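Local coordinates for protein peptidyl tryptophan dihydroxylase (Pseudomonas putida, PDB 7CTQ) that catalyses the FAD-dependent dihydroxylation of a peptidyl tryptophan, a step essential for biogenesis of the tryptophylquinone cofactor of quinohemoprotein amine dehydrogenase, at residues Ala135-Glu140 and Asn290-Arg295; Pro286-Thr291 and Arg303-Gln308; Ala353-Val358 and Arg399-Gly404; Ala409-Leu414 and Arg420-Trp425. One frame throughout, in Å; residues are numbered along the deposited sequence.

Contact 1. Residues Ala135-Glu140 and Asn290-Arg295; sequences ADFLVE and NTLLRR
The phenyl ring of Phe137 takes Leu292 at its rim: the CD1 methyl of Leu292 lies in the ring plane, 3.5 Å from Phe137 CE2 and 3.6 Å from Phe137 CZ. Leu292 also brings its CB to 3.8 Å from Phe137 CE2, and the two side chains run at about a right angle to each other. Leu293 arrives neither squarely over a face nor at the edge; its CD2 methyl stands 3.9 Å from Phe137 CD2, at a slant to the ring. The rotation about the first bond, chi1 -163°, swings the ring opposite the main-chain nitrogen of Phe137 and sends it out to the helix. Strand 137-140 belongs to the mixed sheet of the FAD-binding, Rossmann-type part of the protein, where it runs parallel to its neighbours, strands 8-11 and 257-259. Helix 285-294 packs on this sheet, and its last turn brings the consecutive Leu292 and Leu293 to neighbouring atoms of one ring, Leu292 at CE2 and CZ, Leu293 at CD2. No hydrogen bond joins the two segments. An alanine in place of Phe137 would remove the ring and would probably open a gap beneath the helix end, with Leu292 CD1 and Leu293 CD2 losing their shared surface. Beyond the pair, Phe137 also packs on Ile258, and Leu293 reaches Ile8 and Tyr29. Just before the leucines on the helix, Asn290 turns its polar groups to Tyr29 and Gly369, and Thr291 to Val371.

Contact 2. Residues Pro286-Thr291 and Arg303-Gln308; sequences PVVINT and RQFHQQ
Val288 sets its two methyls against two consecutive residues of the neighbouring helix. Its CG2 does most of the touching, lying 3.9 Å from CD1 of Phe305 and 4.1 Å from CB of His306, while Val288 CG1 stands 4.2 Å from the same His306 CB. Toward either ring CG2 comes in at a slant, and it is the methylene of His306, not its imidazole, that forms the surface met. Val288 has CG1 opposite its backbone nitrogen (chi1 170°), which turns both methyls to the gap between the helices. The backbones come close here, with the CA atoms of Val288 and His306 6.9 Å apart. The polar end of His306 is engaged elsewhere: NE2 bonds to the carbonyl oxygen of Arg259, which probably holds the ring in its rotation, and Ile258 packs on both Val288 and His306. Phe305 leans on Pro364 and Leu366. On the first helix, Thr291 OG1 donates to Val287 O at 2.7 Å, and the Thr291 amide meets that same oxygen from the opposite face. The side chain of His306 lies about 11 Å from the bound FAD, too far for direct contact. Helices 285-294 and 299-327 follow each other in the chain, and what joins them at this point is carbon against carbon: with no hydrogen bond across, their fit rests on shape and on the burial of apolar surface.

Contact 3. Residues Ala353-Val358 and Arg399-Gly404; sequences ADWSAV and RELQAG
Trp355 and Leu401 form the more sheltered side of this contact, with CD1 of Leu401 4.4 Å from Trp355 CZ2 and approaching the indole at a slant. The indole is backed from within its own segment, where Val358 lies over one face with its CB 4.2 Å above the ring plane toward the rim, and Leu426 of helix 416-428 touches both Trp355 and Leu401. At the ring edge the character changes: a water in the indole plane accepts from Trp355 NE1 at 3.1 Å and passes a weak bond on to the carbonyl oxygen of Leu401. The solvent side belongs to Gln402, an exposed residue that nevertheless makes the direct hydrogen bond between the segments. Its NE2 donates to Val358 O at 3.0 Å. The bond is bent, with an N-H...O angle of 138°; the oxygen sits in the amide plane of Gln402, but the donor stands 51° out of the carbonyl plane of Val358, off the lone-pair directions. The Gln402 chain is extended beyond CG, which carries the amide across to the loop. That loop, with a short 3-10 turn at 355-357, leads into strand 359-367. The partner is the C-terminal turn of helix 395-402, closed by a Schellman motif with positive phi at Gly404 and two bonds back into the last turn, one of them from Gly404 N to Leu401 O.

Contact 4. Residues Ala409-Leu414 and Arg420-Trp425; sequences AVVSGL and RMVRRW
Val422 divides its side chain between Val411 and Leu414. From its CB, which points at segment 409-414, two methyls diverge. CG1, opposite the backbone nitrogen of Val422 at chi1 159°, ends 4.0 Å from CG1 of Val411. CG2, on the other branch, ends 4.1 Å from CD1 of Leu414. The valines slide past each other in opposite directions, whereas Leu414 crosses Val422 at about a right angle; strand 392-393 adds Val392, which touches both Leu414 and Val422. This is the packing of a turn against the helix that follows it: after helix 407-410 a type I beta turn runs from Val411 to Leu414, and helix 416-428 then comes back so that Val422 faces the turn. The turn is closed by Leu414 N donating to Val411 O at 3.2 Å. Within it, the hydroxyl of Ser412 reaches back to donate to Ala409 O at 3.0 Å, and the Ser412 amide reaches the same oxygen from the same face. Both CG methyls of Val411 are put to use: CG1 meets the valine, and CG2, between the backbone nitrogen and the carbonyl carbon, lies 4.5 Å from NH2 of Arg423, a loose and oblique approach to the guanidinium. That NH2 also has a long, weak ion pair with Glu408, while the carbonyl of Leu414 is bonded by the side chain of Gln419.

How the contacts relate
Contacts 1 and 2 are buried and share helix 285-294, whose residues Asn290 and Thr291 appear in both; Ile289 joins them, its CG1 lying 3.7 Å from Phe137 CE1. Contact 1 packs that helix on the sheet, contact 2 packs it on helix 299-327, and both rest on apolar carbon alone. Contacts 3 and 4 are partly buried and lie nearer the surface in the C-terminal region, contact 3 joining the loop before strand 359-367 to helix 395-402 and contact 4 a turn to helix 416-428. They touch where Val410 meets Glu400 and Leu401. Contact 3 adds a hydrogen bond and a water to its apolar patch, while contact 4 has an arginine at its margin.

Contact 1. Residues Ala135-Glu140 and Asn290-Arg295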
# COMPACT_ATOMS: atom_id res chain seq x y z
N ALA A 135 25.19 -7.54 -0.51
CA ALA A 135 23.95 -8.22 -0.16
C ALA A 135 23.83 -9.50 -0.97
O ALA A 135 24.02 -9.49 -2.19
CB ALA A 135 22.73 -7.33 -0.43
N ASP A 136 23.56 -10.61 -0.27
CA ASP A 136 23.13 -11.82 -0.95
C ASP A 136 21.67 -11.74 -1.37
O ASP A 136 21.28 -12.38 -2.36
CB ASP A 136 23.34 -13.04 -0.05
CG ASP A 136 24.80 -13.36 0.17
OD1 ASP A 136 25.51 -13.64 -0.83
OD2 ASP A 136 25.25 -13.32 1.33
N PHE A 137 20.87 -10.97 -0.63
CA PHE A 137 19.46 -10.74 -0.95
C PHE A 137 19.11 -9.28 -0.68
O PHE A 137 19.41 -8.74 0.39
CB PHE A 137 18.52 -11.64 -0.13
CG PHE A 137 17.13 -11.71 -0.71
CD1 PHE A 137 16.23 -10.67 -0.50
CD2 PHE A 137 16.74 -12.79 -1.49
CE1 PHE A 137 14.94 -10.73 -1.05
CE2 PHE A 137 15.46 -12.85 -2.04
CZ PHE A 137 14.57 -11.82 -1.83
N LEU A 138 18.44 -8.66 -1.65
CA LEU A 138 18.08 -7.25 -1.59
C LEU A 138 16.56 -7.08 -1.50
O LEU A 138 15.82 -7.60 -2.35
CB LEU A 138 18.61 -6.52 -2.82
CG LEU A 138 18.43 -5.01 -2.83
CD1 LEU A 138 19.49 -4.41 -1.94
CD2 LEU A 138 18.54 -4.46 -4.25
N VAL A 139 16.09 -6.35 -0.49
CA VAL A 139 14.70 -5.89 -0.43
C VAL A 139 14.67 -4.44 -0.90
O VAL A 139 15.25 -3.56 -0.25
CB VAL A 139 14.11 -6.03 0.98
CG1 VAL A 139 12.66 -5.57 0.99
CG2 VAL A 139 14.26 -7.45 1.51
N GLU A 140 13.97 -4.18 -2.00
CA GLU A 140 13.79 -2.83 -2.52
C GLU A 140 12.54 -2.23 -1.91
O GLU A 140 11.42 -2.67 -2.20
CB GLU A 140 13.70 -2.83 -4.04
CG GLU A 140 13.27 -1.51 -4.60
CD GLU A 140 14.28 -0.44 -4.30
OE1 GLU A 140 15.35 -0.48 -4.92
OE2 GLU A 140 14.00 0.42 -3.44
N ASN A 290 11.91 -16.07 2.59
CA ASN A 290 12.26 -17.31 3.26
C ASN A 290 12.29 -18.48 2.27
O ASN A 290 13.19 -19.34 2.33
CB ASN A 290 11.28 -17.57 4.40
CG ASN A 290 11.64 -18.78 5.23
OD1 ASN A 290 12.76 -18.89 5.74
ND2 ASN A 290 10.70 -19.72 5.36
N THR A 291 11.34 -18.51 1.34
CA THR A 291 11.36 -19.53 0.31
C THR A 291 12.54 -19.32 -0.63
O THR A 291 13.24 -20.28 -0.98
CB THR A 291 10.05 -19.54 -0.47
OG1 THR A 291 8.95 -19.48 0.45
CG2 THR A 291 9.94 -20.83 -1.32
N LEU A 292 12.80 -18.08 -1.02
CA LEU A 292 13.86 -17.82 -1.98
C LEU A 292 15.22 -18.24 -1.44
O LEU A 292 16.11 -18.62 -2.21
CB LEU A 292 13.85 -16.33 -2.36
CG LEU A 292 12.68 -15.89 -3.27
CD1 LEU A 292 12.71 -14.40 -3.50
CD2 LEU A 292 12.69 -16.62 -4.61
N LEU A 293 15.38 -18.20 -0.11
CA LEU A 293 16.65 -18.50 0.55
C LEU A 293 16.78 -19.94 1.01
O LEU A 293 17.85 -20.54 0.85
CB LEU A 293 16.84 -17.56 1.75
CG LEU A 293 16.95 -16.08 1.35
CD1 LEU A 293 16.95 -15.18 2.56
CD2 LEU A 293 18.19 -15.85 0.50
N ARG A 294 15.71 -20.52 1.58
CA ARG A 294 15.72 -21.89 2.09
C ARG A 294 15.40 -22.95 1.05
O ARG A 294 15.92 -24.07 1.13
CB ARG A 294 14.73 -22.04 3.25
CG ARG A 294 15.05 -21.22 4.49
CD ARG A 294 16.53 -21.29 4.85
NE ARG A 294 16.72 -20.82 6.22
CZ ARG A 294 17.76 -20.11 6.64
NH1 ARG A 294 18.73 -19.78 5.79
NH2 ARG A 294 17.83 -19.73 7.91
N ARG A 295 14.53 -22.66 0.08
CA ARG A 295 14.24 -23.60 -1.00
C ARG A 295 14.30 -22.85 -2.34
O ARG A 295 13.28 -22.70 -3.04
CB ARG A 295 12.91 -24.32 -0.76
CG ARG A 295 12.97 -25.28 0.49
CD ARG A 295 11.96 -26.47 0.43
NE ARG A 295 12.20 -27.35 -0.70
CZ ARG A 295 11.40 -28.35 -1.08
NH1 ARG A 295 10.27 -28.61 -0.44
NH2 ARG A 295 11.73 -29.08 -2.13

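Contact 2. Residues Pro286-Thr291 and Arg303-Gln308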
# COMPACT_ATOMS: atom_id res chain seq x y z
N PRO A 286 8.14 -11.55 3.85
CA PRO A 286 9.11 -12.42 4.54
C PRO A 286 9.00 -13.90 4.19
O PRO A 286 10.04 -14.56 4.08
CB PRO A 286 8.81 -12.15 6.03
CG PRO A 286 8.29 -10.77 6.06
CD PRO A 286 7.47 -10.63 4.80
N VAL A 287 7.79 -14.45 3.99
CA VAL A 287 7.76 -15.87 3.64
C VAL A 287 8.24 -16.08 2.21
O VAL A 287 8.78 -17.15 1.88
CB VAL A 287 6.36 -16.50 3.85
CG1 VAL A 287 6.09 -16.73 5.35
CG2 VAL A 287 5.27 -15.64 3.23
N VAL A 288 8.03 -15.10 1.32
CA VAL A 288 8.54 -15.24 -0.04
C VAL A 288 10.07 -15.28 -0.01
O VAL A 288 10.70 -16.17 -0.60
CB VAL A 288 8.00 -14.12 -0.95
CG1 VAL A 288 8.71 -14.11 -2.31
CG2 VAL A 288 6.46 -14.29 -1.16
N ILE A 289 10.67 -14.34 0.72
CA ILE A 289 12.12 -14.31 0.91
C ILE A 289 12.60 -15.62 1.54
O ILE A 289 13.58 -16.23 1.09
CB ILE A 289 12.51 -13.09 1.76
CG1 ILE A 289 12.08 -11.82 1.02
CG2 ILE A 289 14.02 -13.05 2.09
CD1 ILE A 289 12.14 -10.55 1.84
N ASN A 290 11.91 -16.07 2.59
CA ASN A 290 12.26 -17.31 3.26
C ASN A 290 12.29 -18.48 2.27
O ASN A 290 13.19 -19.34 2.33
CB ASN A 290 11.28 -17.57 4.40
CG ASN A 290 11.64 -18.78 5.23
OD1 ASN A 290 12.76 -18.89 5.74
ND2 ASN A 290 10.70 -19.72 5.36
N THR A 291 11.34 -18.51 1.34
CA THR A 291 11.36 -19.53 0.31
C THR A 291 12.54 -19.32 -0.63
O THR A 291 13.24 -20.28 -0.98
CB THR A 291 10.05 -19.54 -0.47
OG1 THR A 291 8.95 -19.48 0.45
CG2 THR A 291 9.94 -20.83 -1.32
N ARG A 303 8.08 -16.52 -6.71
CA ARG A 303 7.96 -15.29 -7.48
C ARG A 303 6.52 -15.08 -7.94
O ARG A 303 5.99 -13.97 -7.85
CB ARG A 303 8.90 -15.30 -8.69
CG ARG A 303 10.40 -15.19 -8.32
CD ARG A 303 11.32 -15.64 -9.47
NE ARG A 303 11.45 -14.59 -10.48
CZ ARG A 303 12.36 -14.57 -11.44
NH1 ARG A 303 12.38 -13.56 -12.30
NH2 ARG A 303 13.26 -15.55 -11.55
N GLN A 304 5.88 -16.15 -8.41
CA GLN A 304 4.49 -16.05 -8.84
C GLN A 304 3.59 -15.68 -7.67
O GLN A 304 2.68 -14.86 -7.81
CB GLN A 304 4.04 -17.37 -9.47
CG GLN A 304 2.58 -17.32 -9.96
CD GLN A 304 2.09 -18.65 -10.50
OE1 GLN A 304 2.89 -19.48 -10.91
NE2 GLN A 304 0.77 -18.86 -10.49
N PHE A 305 3.86 -16.24 -6.49
CA PHE A 305 3.04 -15.90 -5.33
C PHE A 305 3.07 -14.40 -5.04
O PHE A 305 2.03 -13.77 -4.82
CB PHE A 305 3.50 -16.71 -4.11
CG PHE A 305 2.62 -16.52 -2.92
CD1 PHE A 305 2.84 -15.48 -2.02
CD2 PHE A 305 1.53 -17.37 -2.71
CE1 PHE A 305 2.00 -15.28 -0.94
CE2 PHE A 305 0.69 -17.18 -1.62
CZ PHE A 305 0.92 -16.12 -0.73
N HIS A 306 4.26 -13.80 -5.07
CA HIS A 306 4.36 -12.38 -4.75
C HIS A 306 3.76 -11.50 -5.84
O HIS A 306 3.01 -10.56 -5.54
CB HIS A 306 5.83 -11.99 -4.50
CG HIS A 306 5.98 -10.62 -3.92
ND1 HIS A 306 5.45 -10.26 -2.70
CD2 HIS A 306 6.61 -9.51 -4.40
CE1 HIS A 306 5.73 -8.99 -2.45
NE2 HIS A 306 6.44 -8.52 -3.46
N GLN A 307 4.09 -11.77 -7.11
CA GLN A 307 3.56 -10.97 -8.21
C GLN A 307 2.04 -10.95 -8.18
O GLN A 307 1.41 -9.89 -8.23
CB GLN A 307 4.03 -11.53 -9.55
CG GLN A 307 5.44 -11.22 -9.94
CD GLN A 307 6.00 -12.26 -10.87
OE1 GLN A 307 5.33 -12.69 -11.82
NE2 GLN A 307 7.21 -12.72 -10.59
N GLN A 308 1.43 -12.13 -8.10
CA GLN A 308 -0.03 -12.22 -8.20
C GLN A 308 -0.71 -11.60 -6.98
O GLN A 308 -1.76 -10.96 -7.12
CB GLN A 308 -0.43 -13.67 -8.40
CG GLN A 308 0.13 -14.23 -9.71
CD GLN A 308 -0.37 -15.64 -9.98
OE1 GLN A 308 -0.52 -16.43 -9.06
NE2 GLN A 308 -0.63 -15.94 -11.24

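Contact 3. Residues Ala353-Val358 and Arg399-Gly404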
# COMPACT_ATOMS: atom_id res chain seq x y z
N ALA A 353 -20.74 -14.84 -8.14
CA ALA A 353 -20.36 -16.24 -8.30
C ALA A 353 -20.68 -16.76 -9.70
O ALA A 353 -21.60 -16.28 -10.37
CB ALA A 353 -21.08 -17.11 -7.25
N ASP A 354 -19.91 -17.76 -10.13
CA ASP A 354 -20.18 -18.47 -11.37
C ASP A 354 -19.64 -19.88 -11.18
O ASP A 354 -18.48 -20.17 -11.52
CB ASP A 354 -19.55 -17.78 -12.58
CG ASP A 354 -19.91 -18.47 -13.90
OD1 ASP A 354 -20.58 -19.53 -13.89
OD2 ASP A 354 -19.51 -17.94 -14.96
N TRP A 355 -20.49 -20.76 -10.64
CA TRP A 355 -20.04 -22.11 -10.34
C TRP A 355 -19.57 -22.83 -11.60
O TRP A 355 -18.64 -23.64 -11.53
CB TRP A 355 -21.14 -22.92 -9.66
CG TRP A 355 -20.67 -24.31 -9.36
CD1 TRP A 355 -21.03 -25.46 -10.02
CD2 TRP A 355 -19.71 -24.70 -8.37
NE1 TRP A 355 -20.36 -26.53 -9.48
CE2 TRP A 355 -19.55 -26.10 -8.47
CE3 TRP A 355 -18.97 -24.00 -7.41
CZ2 TRP A 355 -18.69 -26.82 -7.63
CZ3 TRP A 355 -18.12 -24.71 -6.58
CH2 TRP A 355 -17.98 -26.11 -6.69
N SER A 356 -20.18 -22.52 -12.75
CA SER A 356 -19.80 -23.18 -14.00
C SER A 356 -18.35 -22.90 -14.38
O SER A 356 -17.73 -23.71 -15.07
CB SER A 356 -20.75 -22.74 -15.13
OG SER A 356 -20.47 -21.43 -15.58
N ALA A 357 -17.79 -21.78 -13.92
CA ALA A 357 -16.44 -21.37 -14.26
C ALA A 357 -15.39 -21.80 -13.24
O ALA A 357 -14.21 -21.49 -13.43
CB ALA A 357 -16.39 -19.84 -14.43
N VAL A 358 -15.79 -22.48 -12.16
CA VAL A 358 -14.85 -22.85 -11.10
C VAL A 358 -13.87 -23.90 -11.63
O VAL A 358 -14.26 -24.84 -12.33
CB VAL A 358 -15.62 -23.38 -9.88
CG1 VAL A 358 -14.70 -24.10 -8.95
CG2 VAL A 358 -16.36 -22.23 -9.16
N ARG A 399 -13.35 -31.66 -7.26
CA ARG A 399 -13.13 -32.68 -8.28
C ARG A 399 -14.28 -33.68 -8.27
O ARG A 399 -14.88 -33.97 -9.32
CB ARG A 399 -11.79 -33.39 -8.05
CG ARG A 399 -10.59 -32.73 -8.73
CD ARG A 399 -9.34 -33.55 -8.46
NE ARG A 399 -8.19 -33.13 -9.26
CZ ARG A 399 -8.00 -33.45 -10.53
NH1 ARG A 399 -8.89 -34.20 -11.19
NH2 ARG A 399 -6.91 -33.03 -11.16
N GLU A 400 -14.61 -34.22 -7.09
CA GLU A 400 -15.70 -35.21 -7.03
C GLU A 400 -17.03 -34.58 -7.44
O GLU A 400 -17.79 -35.18 -8.22
CB GLU A 400 -15.79 -35.81 -5.63
CG GLU A 400 -14.64 -36.75 -5.28
CD GLU A 400 -14.89 -37.56 -4.01
OE1 GLU A 400 -15.74 -37.14 -3.19
OE2 GLU A 400 -14.24 -38.61 -3.84
N LEU A 401 -17.32 -33.37 -6.96
CA LEU A 401 -18.56 -32.69 -7.36
C LEU A 401 -18.62 -32.49 -8.87
O LEU A 401 -19.67 -32.72 -9.49
CB LEU A 401 -18.70 -31.34 -6.66
CG LEU A 401 -18.98 -31.32 -5.15
CD1 LEU A 401 -18.76 -29.93 -4.57
CD2 LEU A 401 -20.40 -31.82 -4.86
N GLN A 402 -17.52 -32.06 -9.48
CA GLN A 402 -17.51 -31.87 -10.91
C GLN A 402 -17.60 -33.20 -11.65
O GLN A 402 -18.01 -33.22 -12.81
CB GLN A 402 -16.27 -31.08 -11.33
CG GLN A 402 -16.25 -29.65 -10.76
CD GLN A 402 -15.06 -28.82 -11.23
OE1 GLN A 402 -13.94 -29.33 -11.35
NE2 GLN A 402 -15.30 -27.54 -11.49
N ALA A 403 -17.24 -34.31 -11.00
CA ALA A 403 -17.41 -35.65 -11.55
C ALA A 403 -18.81 -36.21 -11.32
O ALA A 403 -19.07 -37.36 -11.70
CB ALA A 403 -16.38 -36.61 -10.95
N GLY A 404 -19.72 -35.44 -10.72
CA GLY A 404 -21.09 -35.88 -10.54
C GLY A 404 -21.40 -36.62 -9.25
O GLY A 404 -22.51 -37.14 -9.11
O HOH W 1 -20.97 -29.56 -9.87

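Contact 4. Residues Ala409-Leu414 and Arg420-Trp425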
# COMPACT_ATOMS: atom_id res chain seq x y z
N ALA A 409 -22.62 -37.33 -0.25
CA ALA A 409 -21.56 -38.33 -0.24
C ALA A 409 -20.17 -37.69 -0.18
O ALA A 409 -19.28 -38.19 0.51
CB ALA A 409 -21.67 -39.24 -1.46
N VAL A 410 -19.98 -36.58 -0.91
CA VAL A 410 -18.66 -35.95 -1.01
C VAL A 410 -18.16 -35.52 0.37
O VAL A 410 -16.97 -35.67 0.69
CB VAL A 410 -18.71 -34.76 -1.99
CG1 VAL A 410 -17.43 -33.95 -1.94
CG2 VAL A 410 -18.96 -35.26 -3.40
N VAL A 411 -19.06 -35.02 1.21
CA VAL A 411 -18.68 -34.47 2.51
C VAL A 411 -18.94 -35.44 3.66
O VAL A 411 -18.73 -35.09 4.82
CB VAL A 411 -19.41 -33.13 2.75
CG1 VAL A 411 -19.26 -32.24 1.52
CG2 VAL A 411 -20.88 -33.38 3.03
N SER A 412 -19.37 -36.67 3.36
CA SER A 412 -19.79 -37.60 4.40
C SER A 412 -18.65 -38.00 5.34
O SER A 412 -18.92 -38.52 6.43
CB SER A 412 -20.39 -38.84 3.77
OG SER A 412 -19.38 -39.59 3.14
N GLY A 413 -17.40 -37.78 4.95
CA GLY A 413 -16.30 -38.18 5.80
C GLY A 413 -15.89 -37.16 6.84
O GLY A 413 -15.12 -37.50 7.75
N LEU A 414 -16.37 -35.93 6.73
CA LEU A 414 -15.97 -34.88 7.65
C LEU A 414 -16.91 -34.87 8.86
O LEU A 414 -17.97 -35.49 8.86
CB LEU A 414 -15.98 -33.51 6.95
CG LEU A 414 -15.16 -33.37 5.66
CD1 LEU A 414 -15.76 -32.30 4.73
CD2 LEU A 414 -13.71 -33.07 6.00
N ARG A 420 -20.92 -28.65 7.43
CA ARG A 420 -21.70 -27.43 7.29
C ARG A 420 -20.82 -26.27 6.81
O ARG A 420 -21.28 -25.42 6.04
CB ARG A 420 -22.39 -27.07 8.61
CG ARG A 420 -23.56 -27.99 8.98
CD ARG A 420 -24.32 -27.49 10.22
NE ARG A 420 -23.43 -27.30 11.36
CZ ARG A 420 -23.17 -28.23 12.28
NH1 ARG A 420 -23.73 -29.44 12.19
NH2 ARG A 420 -22.34 -27.97 13.29
N MET A 421 -19.56 -26.26 7.23
CA MET A 421 -18.62 -25.25 6.76
C MET A 421 -18.40 -25.37 5.26
O MET A 421 -18.41 -24.37 4.53
CB MET A 421 -17.30 -25.40 7.51
CG MET A 421 -16.21 -24.42 7.14
SD MET A 421 -14.61 -24.92 7.83
CE MET A 421 -14.48 -26.61 7.23
N VAL A 422 -18.22 -26.60 4.76
CA VAL A 422 -17.97 -26.79 3.34
C VAL A 422 -19.20 -26.41 2.52
O VAL A 422 -19.09 -25.81 1.45
CB VAL A 422 -17.52 -28.23 3.06
CG1 VAL A 422 -17.74 -28.59 1.60
CG2 VAL A 422 -16.05 -28.40 3.50
N ARG A 423 -20.39 -26.76 3.02
CA ARG A 423 -21.63 -26.43 2.32
C ARG A 423 -21.83 -24.92 2.18
O ARG A 423 -22.30 -24.44 1.15
CB ARG A 423 -22.83 -27.03 3.05
CG ARG A 423 -22.90 -28.53 2.99
CD ARG A 423 -24.14 -29.03 3.71
NE ARG A 423 -24.35 -30.46 3.49
CZ ARG A 423 -25.02 -30.98 2.46
NH1 ARG A 423 -25.55 -30.18 1.54
NH2 ARG A 423 -25.16 -32.29 2.35
N ARG A 424 -21.51 -24.17 3.23
CA ARG A 424 -21.64 -22.72 3.17
C ARG A 424 -20.69 -22.12 2.14
O ARG A 424 -21.06 -21.20 1.42
CB ARG A 424 -21.37 -22.11 4.55
CG ARG A 424 -22.48 -22.36 5.55
CD ARG A 424 -22.34 -21.42 6.74
NE ARG A 424 -21.00 -21.50 7.34
CZ ARG A 424 -20.65 -22.37 8.28
NH1 ARG A 424 -21.54 -23.25 8.73
NH2 ARG A 424 -19.41 -22.37 8.77
N TRP A 425 -19.45 -22.61 2.07
CA TRP A 425 -18.53 -22.13 1.05
C TRP A 425 -19.08 -22.40 -0.35
O TRP A 425 -19.07 -21.52 -1.21
CB TRP A 425 -17.15 -22.78 1.23
CG TRP A 425 -16.09 -22.20 0.35
CD1 TRP A 425 -15.32 -21.10 0.62
CD2 TRP A 425 -15.68 -22.68 -0.93
NE1 TRP A 425 -14.46 -20.87 -0.43
CE2 TRP A 425 -14.66 -21.82 -1.39
CE3 TRP A 425 -16.08 -23.75 -1.74
CZ2 TRP A 425 -14.02 -22.01 -2.63
CZ3 TRP A 425 -15.45 -23.93 -2.97
CH2 TRP A 425 -14.43 -23.07 -3.40